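Local coordinates for protein Phenylalanine/tyrosine ammonia-lyase (Rhodosporidium toruloides, PDB 1Y2M) that catalyses the non-oxidative deamination of L-phenylalanine and L-tyrosine to trans-cinnamate and p-coumarate, releasing ammonium and committing carbon to phenylpropanoid metabolism, at residues V72-A75 and G79-V82; A222-I225 and D230-V233; Y245-M250 and L255-L260. All coordinates share one frame; numbering follows the deposited sequence.

Contact 1 (V72-A75 and G79-V82); sequences VVSA and GRPV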
loop_
_atom_site.group_PDB
_atom_site.type_symbol
_atom_site.label_atom_id
_atom_site.label_comp_id
_atom_site.label_asym_id
_atom_site.label_seq_id
_atom_site.Cartn_x
_atom_site.Cartn_y
_atom_site.Cartn_z
ATOM N N VAL B 72 -23.995 -7.032 -21.265
ATOM C CA VAL B 72 -24.195 -6.368 -19.958
ATOM C C VAL B 72 -24.047 -4.855 -20.102
ATOM O O VAL B 72 -24.901 -4.066 -19.663
ATOM C CB VAL B 72 -23.242 -6.916 -18.875
ATOM C CG1 VAL B 72 -23.248 -6.015 -17.646
ATOM C CG2 VAL B 72 -23.570 -8.385 -18.507
ATOM N N VAL B 73 -22.975 -4.452 -20.772
ATOM C CA VAL B 73 -22.734 -3.013 -20.981
ATOM C C VAL B 73 -23.883 -2.405 -21.809
ATOM O O VAL B 73 -24.350 -1.314 -21.511
ATOM C CB VAL B 73 -21.399 -2.766 -21.675
ATOM C CG1 VAL B 73 -21.225 -1.240 -21.996
ATOM C CG2 VAL B 73 -20.250 -3.226 -20.799
ATOM N N SER B 74 -24.355 -3.104 -22.836
ATOM C CA SER B 74 -25.479 -2.560 -23.637
ATOM C C SER B 74 -26.728 -2.305 -22.814
ATOM O O SER B 74 -27.408 -1.284 -22.975
ATOM C CB SER B 74 -25.811 -3.432 -24.835
ATOM O OG SER B 74 -26.275 -4.737 -24.490
ATOM N N ALA B 75 -27.037 -3.224 -21.895
ATOM C CA ALA B 75 -28.229 -3.067 -21.034
ATOM C C ALA B 75 -27.975 -1.979 -19.985
ATOM O O ALA B 75 -28.845 -1.175 -19.710
ATOM C CB ALA B 75 -28.519 -4.371 -20.351
ATOM N N GLY B 79 -29.419 1.488 -22.747
ATOM C CA GLY B 79 -30.865 1.346 -22.719
ATOM C C GLY B 79 -31.452 0.185 -23.490
ATOM O O GLY B 79 -32.640 0.194 -23.826
ATOM N N ARG B 80 -30.661 -0.845 -23.737
ATOM C CA ARG B 80 -31.155 -1.985 -24.473
ATOM C C ARG B 80 -32.255 -2.694 -23.733
ATOM O O ARG B 80 -32.118 -2.907 -22.518
ATOM C CB ARG B 80 -30.056 -2.997 -24.661
ATOM C CG ARG B 80 -30.455 -4.129 -25.592
ATOM C CD ARG B 80 -29.258 -4.957 -25.774
ATOM N NE ARG B 80 -29.466 -6.089 -26.675
ATOM C CZ ARG B 80 -28.555 -7.039 -26.827
ATOM N NH1 ARG B 80 -27.374 -6.945 -26.187
ATOM N NH2 ARG B 80 -28.809 -8.061 -27.623
ATOM N N PRO B 81 -33.349 -3.050 -24.425
ATOM C CA PRO B 81 -34.419 -3.774 -23.738
ATOM C C PRO B 81 -33.926 -5.136 -23.264
ATOM O O PRO B 81 -33.099 -5.744 -23.935
ATOM C CB PRO B 81 -35.475 -3.974 -24.819
ATOM C CG PRO B 81 -35.184 -2.968 -25.837
ATOM C CD PRO B 81 -33.699 -2.779 -25.825
ATOM N N VAL B 82 -34.466 -5.632 -22.163
ATOM C CA VAL B 82 -34.021 -6.886 -21.567
ATOM C C VAL B 82 -35.266 -7.692 -21.218
ATOM O O VAL B 82 -36.248 -7.139 -20.696
ATOM C CB VAL B 82 -33.155 -6.633 -20.304
ATOM C CG1 VAL B 82 -32.785 -7.922 -19.599
ATOM C CG2 VAL B 82 -31.939 -5.832 -20.647
#
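Two groups grip Arg80 NH1: Ser74 OG, 3.0 Å from it, and the carboxylate oxygen Asp71 OD1, which forms a salt bridge with it. The serine bond is nearly straight, with an N-H...O angle of 164°, and OG meets the guanidinium at its edge, 4° out of the plane. Ser74 OG, lying between its own N and carbonyl carbon, also bonds to Asp71 O one turn earlier. Arg80 leaves its backbone with CG trans to N (chi1 -172°) and stays extended to NE, which brings its CD within 3.3 Å of Ser74 OG; at the end, NE bonds to Ser58 O. With NH1 held by Ser74 OG and Asp71 OD1, and NE by Ser58 O, rotation of the guanidinium is probably restricted. With alanine in place of Arg80, the Asp71 carboxylate is likely to lose this cation and Ser58 O this donor, leaving a gap beside Ser74. The backbone adds a weak bond, from Arg80 N to Ser74 O at 3.4 Å. Just before it, Gly79 has a positive phi, evidence of the turn that folds the chain back beside the helix. On the apolar flank Ala75 CB meets Val82 CG2 at 3.7 Å. The contact therefore joins the last turns of helix 69-77 to the loop entering strand 82-84, with strand 60-62 beside that loop, helices 162-176 and 273-303 packed on the helix, and helix 185-197 reached through Val82 O and Asn196 ND2.

Contact 2 (A222-I225 and D230-V233); sequences AAAI and DSKV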
loop_
_atom_site.group_PDB
_atom_site.type_symbol
_atom_site.label_atom_id
_atom_site.label_comp_id
_atom_site.label_asym_id
_atom_site.label_seq_id
_atom_site.Cartn_x
_atom_site.Cartn_y
_atom_site.Cartn_z
ATOM N N ALA B 222 -34.376 -5.239 -4.243
ATOM C CA ALA B 222 -35.509 -6.042 -3.864
ATOM C C ALA B 222 -36.618 -5.233 -3.196
ATOM O O ALA B 222 -37.800 -5.422 -3.449
ATOM C CB ALA B 222 -35.055 -7.136 -2.926
ATOM N N ALA B 223 -36.221 -4.305 -2.333
ATOM C CA ALA B 223 -37.183 -3.415 -1.688
ATOM C C ALA B 223 -37.958 -2.538 -2.702
ATOM O O ALA B 223 -39.130 -2.273 -2.528
ATOM C CB ALA B 223 -36.478 -2.558 -0.663
ATOM N N ALA B 224 -37.253 -2.083 -3.738
ATOM C CA ALA B 224 -37.847 -1.270 -4.759
ATOM C C ALA B 224 -38.922 -2.057 -5.533
ATOM O O ALA B 224 -40.064 -1.568 -5.631
ATOM C CB ALA B 224 -36.815 -0.691 -5.673
ATOM N N ILE B 225 -38.600 -3.228 -6.078
ATOM C CA ILE B 225 -39.606 -3.980 -6.819
ATOM C C ILE B 225 -40.781 -4.444 -5.946
ATOM O O ILE B 225 -41.871 -4.739 -6.448
ATOM C CB ILE B 225 -39.011 -5.176 -7.623
ATOM C CG1 ILE B 225 -38.322 -6.206 -6.714
ATOM C CG2 ILE B 225 -38.078 -4.662 -8.656
ATOM C CD1 ILE B 225 -38.052 -7.533 -7.419
ATOM N N ASP B 230 -40.241 3.055 2.055
ATOM C CA ASP B 230 -39.094 3.978 2.144
ATOM C C ASP B 230 -38.105 3.730 1.033
ATOM O O ASP B 230 -36.977 4.189 1.103
ATOM C CB ASP B 230 -38.395 3.812 3.517
ATOM C CG ASP B 230 -37.461 4.941 3.843
ATOM O OD1 ASP B 230 -37.652 6.061 3.328
ATOM O OD2 ASP B 230 -36.510 4.717 4.619
ATOM N N SER B 231 -38.509 3.019 -0.007
ATOM C CA SER B 231 -37.657 2.792 -1.167
ATOM C C SER B 231 -37.817 3.904 -2.219
ATOM O O SER B 231 -38.938 4.277 -2.571
ATOM C CB SER B 231 -37.958 1.407 -1.763
ATOM O OG SER B 231 -37.493 1.324 -3.086
ATOM N N LYS B 232 -36.680 4.435 -2.686
ATOM C CA LYS B 232 -36.652 5.507 -3.699
ATOM C C LYS B 232 -36.078 4.991 -5.008
ATOM O O LYS B 232 -35.172 4.159 -5.019
ATOM C CB LYS B 232 -35.853 6.726 -3.201
ATOM C CG LYS B 232 -35.840 6.938 -1.669
ATOM C CD LYS B 232 -36.964 7.736 -1.111
ATOM C CE LYS B 232 -36.681 8.025 0.398
ATOM N NZ LYS B 232 -37.532 9.163 0.975
ATOM N N VAL B 233 -36.586 5.518 -6.124
ATOM C CA VAL B 233 -36.114 5.129 -7.444
ATOM C C VAL B 233 -35.979 6.349 -8.317
ATOM O O VAL B 233 -36.614 7.361 -8.075
ATOM C CB VAL B 233 -37.081 4.091 -8.108
ATOM C CG1 VAL B 233 -37.209 2.856 -7.220
ATOM C CG2 VAL B 233 -38.447 4.756 -8.375
#
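This is a helix-to-strand connection in the PAL/histidase fold: the last turn of helix 215-225, which starts shortly after the Ala211-Gly213 imidazolinone cross-link, leans on the entry to strand 232-237, the middle strand of a small antiparallel sheet flanked by strands 200-201 and 240-245. The contact itself lies away from the active site, at the far end of that helix. Small side chains are what permit the approach. The Ala224 and Ser231 CA atoms are 5.4 Å apart, and all four touching residues are buried. Ser231 is the wedge: its OG, trans to the backbone N at a chi1 of 161°, comes to 3.1 Å from Ala224 CA, which is tight for oxygen against carbon. Ala224 N lies at 3.5 Å from the same oxygen, but the angle is too poor for a hydrogen bond, so the two segments meet by van der Waals contact without a hydrogen bond between them. Beside this, the Ala223 and Ser231 CB atoms face each other more loosely, at 4.4 Å. From the loop residue Ser231 into the strand the side chains alternate: Ser231 and Val233 point toward the helix, Lys232 away. Lys232 NZ makes a long salt bridge, 3.9 Å, to Asp230 OD1 and a weak hydrogen bond to Tyr245 OH. The other carboxylate oxygen, Asp230 OD2, is bonded to Thr690 N and Ser693 OG of a neighbouring subunit, so the loop before the strand also takes part in the tetramer. Phe194 of helix 185-197 also packs on Ala224, and Val233 CG1 rests 3.9 Å from Ala224 CB.

Contact 3 (Y245-M250 and L255-L260); sequences YAREAM and LEPVVL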
loop_
_atom_site.group_PDB
_atom_site.type_symbol
_atom_site.label_atom_id
_atom_site.label_comp_id
_atom_site.label_asym_id
_atom_site.label_seq_id
_atom_site.Cartn_x
_atom_site.Cartn_y
_atom_site.Cartn_z
ATOM N N TYR B 245 -40.799 7.728 -4.613
ATOM C CA TYR B 245 -40.996 6.470 -3.928
ATOM C C TYR B 245 -41.276 5.390 -4.956
ATOM O O TYR B 245 -41.896 5.642 -6.013
ATOM C CB TYR B 245 -42.097 6.560 -2.889
ATOM C CG TYR B 245 -41.629 7.333 -1.702
ATOM C CD1 TYR B 245 -40.833 6.728 -0.721
ATOM C CD2 TYR B 245 -41.948 8.687 -1.566
ATOM C CE1 TYR B 245 -40.339 7.493 0.377
ATOM C CE2 TYR B 245 -41.484 9.438 -0.492
ATOM C CZ TYR B 245 -40.705 8.842 0.481
ATOM O OH TYR B 245 -40.259 9.593 1.570
ATOM N N ALA B 246 -40.818 4.174 -4.652
ATOM C CA ALA B 246 -40.948 3.061 -5.603
ATOM C C ALA B 246 -42.392 2.864 -6.034
ATOM O O ALA B 246 -42.644 2.679 -7.222
ATOM C CB ALA B 246 -40.416 1.789 -5.047
ATOM N N ARG B 247 -43.337 2.891 -5.090
ATOM C CA ARG B 247 -44.765 2.724 -5.484
ATOM C C ARG B 247 -45.298 3.810 -6.402
ATOM O O ARG B 247 -46.028 3.528 -7.327
ATOM C CB ARG B 247 -45.649 2.569 -4.251
ATOM C CG ARG B 247 -45.455 1.216 -3.610
ATOM C CD ARG B 247 -46.363 1.038 -2.459
ATOM N NE ARG B 247 -46.199 -0.306 -1.933
ATOM C CZ ARG B 247 -46.992 -1.338 -2.182
ATOM N NH1 ARG B 247 -48.118 -1.218 -2.886
ATOM N NH2 ARG B 247 -46.697 -2.507 -1.652
ATOM N N GLU B 248 -44.896 5.057 -6.182
ATOM C CA GLU B 248 -45.256 6.145 -7.096
ATOM C C GLU B 248 -44.722 5.873 -8.501
ATOM O O GLU B 248 -45.466 6.022 -9.496
ATOM C CB GLU B 248 -44.713 7.476 -6.602
ATOM C CG GLU B 248 -45.268 7.884 -5.287
ATOM C CD GLU B 248 -44.568 9.106 -4.682
ATOM O OE1 GLU B 248 -43.371 9.422 -4.962
ATOM O OE2 GLU B 248 -45.231 9.735 -3.833
ATOM N N ALA B 249 -43.464 5.478 -8.602
ATOM C CA ALA B 249 -42.884 5.235 -9.917
ATOM C C ALA B 249 -43.603 4.085 -10.600
ATOM O O ALA B 249 -43.937 4.154 -11.785
ATOM C CB ALA B 249 -41.376 4.943 -9.817
HETATM N N MSE B 250 -43.876 3.019 -9.861
HETATM C CA MSE B 250 -44.526 1.869 -10.444
HETATM C C MSE B 250 -45.911 2.211 -10.956
HETATM O O MSE B 250 -46.346 1.703 -12.002
HETATM C CB MSE B 250 -44.593 0.733 -9.453
HETATM C CG MSE B 250 -43.217 0.092 -9.330
HETATM SE SE MSE B 250 -43.206 -1.563 -8.299
HETATM C CE MSE B 250 -43.248 -0.644 -6.469
ATOM N N LEU B 255 -47.087 -0.785 -13.112
ATOM C CA LEU B 255 -46.383 -1.974 -12.672
ATOM C C LEU B 255 -46.869 -2.338 -11.277
ATOM O O LEU B 255 -47.104 -1.456 -10.449
ATOM C CB LEU B 255 -44.876 -1.696 -12.630
ATOM C CG LEU B 255 -44.229 -1.238 -13.930
ATOM C CD1 LEU B 255 -42.744 -0.958 -13.719
ATOM C CD2 LEU B 255 -44.438 -2.292 -15.013
ATOM N N GLU B 256 -47.005 -3.629 -11.017
ATOM C CA GLU B 256 -47.449 -4.111 -9.726
ATOM C C GLU B 256 -46.278 -4.513 -8.841
ATOM O O GLU B 256 -45.453 -5.299 -9.256
ATOM C CB GLU B 256 -48.324 -5.339 -9.905
ATOM C CG GLU B 256 -48.769 -5.943 -8.595
ATOM C CD GLU B 256 -49.929 -6.891 -8.744
ATOM O OE1 GLU B 256 -50.664 -6.758 -9.742
ATOM O OE2 GLU B 256 -50.099 -7.757 -7.861
ATOM N N PRO B 257 -46.233 -3.998 -7.592
ATOM C CA PRO B 257 -45.252 -4.468 -6.589
ATOM C C PRO B 257 -45.372 -5.959 -6.393
ATOM O O PRO B 257 -46.494 -6.482 -6.384
ATOM C CB PRO B 257 -45.681 -3.761 -5.306
ATOM C CG PRO B 257 -46.396 -2.537 -5.783
ATOM C CD PRO B 257 -47.070 -2.907 -7.077
ATOM N N VAL B 258 -44.244 -6.632 -6.274
ATOM C CA VAL B 258 -44.238 -8.048 -5.923
ATOM C C VAL B 258 -44.243 -8.211 -4.420
ATOM O O VAL B 258 -43.769 -7.327 -3.697
ATOM C CB VAL B 258 -43.011 -8.805 -6.499
ATOM C CG1 VAL B 258 -43.109 -8.868 -8.017
ATOM C CG2 VAL B 258 -41.744 -8.194 -6.080
ATOM N N VAL B 259 -44.822 -9.320 -3.963
ATOM C CA VAL B 259 -44.770 -9.723 -2.562
ATOM C C VAL B 259 -43.849 -10.933 -2.490
ATOM O O VAL B 259 -44.143 -11.961 -3.133
ATOM C CB VAL B 259 -46.181 -10.089 -2.047
ATOM C CG1 VAL B 259 -46.121 -10.623 -0.650
ATOM C CG2 VAL B 259 -47.091 -8.874 -2.164
ATOM N N LEU B 260 -42.752 -10.808 -1.738
ATOM C CA LEU B 260 -41.719 -11.836 -1.712
ATOM C C LEU B 260 -42.169 -13.028 -0.889
ATOM O O LEU B 260 -42.684 -12.893 0.235
ATOM C CB LEU B 260 -40.396 -11.287 -1.173
ATOM C CG LEU B 260 -39.843 -10.099 -1.971
ATOM C CD1 LEU B 260 -38.464 -9.727 -1.477
ATOM C CD2 LEU B 260 -39.792 -10.373 -3.462
#
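Met250, a selenomethionine here, packs against both Leu255 and Pro257, and this closely packed side, where Met250 is buried and Leu255 and Pro257 partly so, contrasts with the exposed Arg247. The tight side is closed by a backbone bond from Leu255 N to Met250 O, 2.8 Å long with an N-H...O angle of 166°, the donor tilted 34° from the carbonyl plane. Four residues lie between donor and acceptor, a six-to-one bond that folds the chain back at the C-terminal end of helix 246-252. Met250 CB lies 3.5 Å from the backbone Leu255 O and 4.0 Å from Leu255 CB. The side chain runs on to put SE 3.9 Å from Pro257 CA, and the bend at chi3 (-79°) turns CE to 3.7 Å from Pro257 CG. Phe194 of helix 185-197 packs on Met250 as well, while Leu255 rests on Asn193 and His197 of the same helix. On the outer side the cover is thinner. Arg247 is exposed, and its guanidinium lays one face over the proline ring, Pro257 CG standing 3.6 Å above the plane and offset toward the rim. Arg247 NE bonds to Gly227 O, which gives the group an anchor, although a crystal neighbour also touches this residue and may influence its pose. At the other end of the helix Glu248 OE1 accepts a bond from Tyr245 N at the N-cap. Chemically, the hold of the contact comes from Met250 packed on Leu255 and Pro257 plus the backbone bond; Arg247 adds a polar cover whose hydrogen bond goes to Gly227 O.

In the fold
The contacts follow one another along the chain, each closing before the next opens, and all lie on the same side of the chain's centre. Contacts 2 and 3 are adjoining, their centres 8 Å apart: Ser231 O bonds to Ala246 N, Val233 packs on Ala249, and Ile225 and Val258 are joined through their backbones. Together they tie helices 215-225 and 246-252 to the two strands between them. Contact 1 stands apart, about 21 and 22 Å away between centres, and touches neither. Helix 185-197 is common ground, reached by Asn196 from contact 1 and by Phe194 from the others, so three short local closures border one helix in the aromatic amino acid lyase region.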